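Local coordinates for A-type ATP synthase subunit F (Archaeoglobus fulgidus, PDB 2I4R), which is probably a component of the A-type ATP synthase, which makes ATP from ADP using a proton gradient across the membrane, at residues G55-K60 and V79-V84. Residues are numbered along the deposited sequence; the frame is centred on the assembly and turned at random.
Sequences GVVIMK and VEPTFV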
loop_
_atom_site.group_PDB
_atom_site.type_symbol
_atom_site.label_atom_id
_atom_site.label_comp_id
_atom_site.label_asym_id
_atom_site.label_seq_id
_atom_site.Cartn_x
_atom_site.Cartn_y
_atom_site.Cartn_z
ATOM N N GLY B 55 -12.986 3.035 3.738
ATOM C CA GLY B 55 -12.136 4.190 3.541
ATOM C C GLY B 55 -10.811 3.802 2.920
ATOM O O GLY B 55 -10.213 4.582 2.189
ATOM N N VAL B 56 -10.354 2.590 3.202
ATOM C CA VAL B 56 -9.087 2.116 2.672
ATOM C C VAL B 56 -9.182 0.612 2.437
ATOM O O VAL B 56 -9.899 -0.092 3.153
ATOM C CB VAL B 56 -7.918 2.373 3.678
ATOM C CG1 VAL B 56 -6.597 1.944 3.073
ATOM C CG2 VAL B 56 -7.869 3.838 4.078
ATOM N N VAL B 57 -8.469 0.118 1.428
ATOM C CA VAL B 57 -8.450 -1.310 1.153
ATOM C C VAL B 57 -7.050 -1.741 0.751
ATOM O O VAL B 57 -6.474 -1.211 -0.192
ATOM C CB VAL B 57 -9.496 -1.702 0.055
ATOM C CG1 VAL B 57 -9.598 -0.611 -0.971
ATOM C CG2 VAL B 57 -9.119 -3.039 -0.608
ATOM N N ILE B 58 -6.505 -2.688 1.508
ATOM C CA ILE B 58 -5.170 -3.240 1.266
ATOM C C ILE B 58 -5.266 -4.347 0.220
ATOM O O ILE B 58 -6.191 -5.158 0.255
ATOM C CB ILE B 58 -4.572 -3.900 2.536
ATOM C CG1 ILE B 58 -4.709 -2.979 3.750
ATOM C CG2 ILE B 58 -3.118 -4.250 2.286
ATOM C CD1 ILE B 58 -3.808 -1.783 3.712
HETATM N N MSE B 59 -4.305 -4.403 -0.692
HETATM C CA MSE B 59 -4.320 -5.438 -1.715
HETATM C C MSE B 59 -2.954 -5.741 -2.292
HETATM O O MSE B 59 -2.030 -4.937 -2.199
HETATM C CB MSE B 59 -5.208 -5.026 -2.878
HETATM C CG MSE B 59 -6.661 -5.411 -2.786
HETATM SE SE MSE B 59 -7.306 -5.568 -4.603
HETATM C CE MSE B 59 -6.935 -3.766 -5.231
ATOM N N LYS B 60 -2.841 -6.912 -2.906
ATOM C CA LYS B 60 -1.605 -7.310 -3.544
ATOM C C LYS B 60 -1.494 -6.437 -4.787
ATOM O O LYS B 60 -2.478 -6.208 -5.487
ATOM C CB LYS B 60 -1.668 -8.785 -3.931
ATOM C CG LYS B 60 -1.627 -9.734 -2.748
ATOM C CD LYS B 60 -0.241 -10.368 -2.588
ATOM C CE LYS B 60 -0.238 -11.819 -3.056
ATOM N NZ LYS B 60 -1.192 -12.665 -2.261
ATOM N N VAL B 79 -11.524 8.308 -5.177
ATOM C CA VAL B 79 -11.921 9.413 -4.308
ATOM C C VAL B 79 -11.905 8.782 -2.919
ATOM O O VAL B 79 -11.258 9.274 -1.990
ATOM C CB VAL B 79 -13.328 9.894 -4.661
ATOM N N GLU B 80 -12.611 7.662 -2.814
ATOM C CA GLU B 80 -12.722 6.880 -1.595
ATOM C C GLU B 80 -13.336 5.566 -2.065
ATOM O O GLU B 80 -14.257 5.566 -2.878
ATOM C CB GLU B 80 -13.642 7.577 -0.587
ATOM N N PRO B 81 -12.821 4.426 -1.587
ATOM C CA PRO B 81 -11.713 4.272 -0.643
ATOM C C PRO B 81 -10.346 4.451 -1.295
ATOM O O PRO B 81 -10.190 4.306 -2.501
ATOM C CB PRO B 81 -11.899 2.853 -0.145
ATOM C CG PRO B 81 -12.316 2.159 -1.411
ATOM C CD PRO B 81 -13.361 3.108 -1.968
ATOM N N THR B 82 -9.356 4.765 -0.476
ATOM C CA THR B 82 -7.998 4.923 -0.948
ATOM C C THR B 82 -7.417 3.520 -1.019
ATOM O O THR B 82 -7.364 2.816 -0.011
ATOM C CB THR B 82 -7.161 5.756 0.044
ATOM O OG1 THR B 82 -7.693 7.085 0.114
ATOM C CG2 THR B 82 -5.704 5.808 -0.380
ATOM N N PHE B 83 -7.006 3.096 -2.208
ATOM C CA PHE B 83 -6.417 1.777 -2.344
ATOM C C PHE B 83 -4.956 1.801 -1.937
ATOM O O PHE B 83 -4.238 2.760 -2.217
ATOM C CB PHE B 83 -6.560 1.258 -3.774
ATOM C CG PHE B 83 -7.909 0.685 -4.060
ATOM C CD1 PHE B 83 -9.024 1.517 -4.171
ATOM C CD2 PHE B 83 -8.091 -0.691 -4.133
ATOM C CE1 PHE B 83 -10.307 0.982 -4.343
ATOM C CE2 PHE B 83 -9.369 -1.240 -4.305
ATOM C CZ PHE B 83 -10.479 -0.398 -4.409
ATOM N N VAL B 84 -4.536 0.747 -1.245
ATOM C CA VAL B 84 -3.161 0.601 -0.780
ATOM C C VAL B 84 -2.693 -0.730 -1.372
ATOM O O VAL B 84 -3.278 -1.777 -1.091
ATOM C CB VAL B 84 -3.125 0.565 0.773
ATOM C CG1 VAL B 84 -1.710 0.432 1.283
ATOM C CG2 VAL B 84 -3.743 1.818 1.320
#
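Val-57 and Phe-83 meet on one face of a parallel sheet, where adjacent strands 54-60 and 82-86 form the two strands of a beta-alpha-beta unit joined through helix 69-77. Val-57 CG1 makes a CH-pi contact over the centre of the Phe-83 ring, 3.4 Å from its centroid and 11° off the ring normal. Selenomethionine Met-59 reaches the same ring at its edge, near the ring plane, with its CE 3.5 Å from Phe-83 CD2. The Met-59 chain bends at its third torsion (chi3 -59°), which turns this methyl toward the ring. An alanine in place of Phe-83 would probably leave Val-57 CG1 and Met-59 CE without their shared aromatic partner and open a gap against Leu-49 of helix 38-50. Val-57 CG1 also touches Pro-81 CG, at 3.9 Å. A cis peptide bond precedes this proline.

Val-56, Ile-58, Thr-82 and Val-84 point to the other face. There Val-56 CG1 packs on Val-84 CG2. Ile-58 runs alongside Val-84, pointing the same way, and its CD1 lies 3.8 Å from Val-84 CB. Val-84 also packs on Val-84 of the second subunit. Its strand pairs antiparallel with a strand of that chain, so the sheet continues across the interface.

Four backbone hydrogen bonds hold this register. Thr-82 N donates to Gly-55 O, and Val-57 N to Thr-82 O in a longer bond of 3.3 Å. Val-84 N donates to Val-57 O, so Val-57 bonds to both residues that flank Phe-83, as in parallel pairing. On its other side, strand 54-60 bonds to strand 11-16. The last bond runs from Met-59 N to Val-84 O, 2.8 Å long, with the donor nearly in line with the C=O bond.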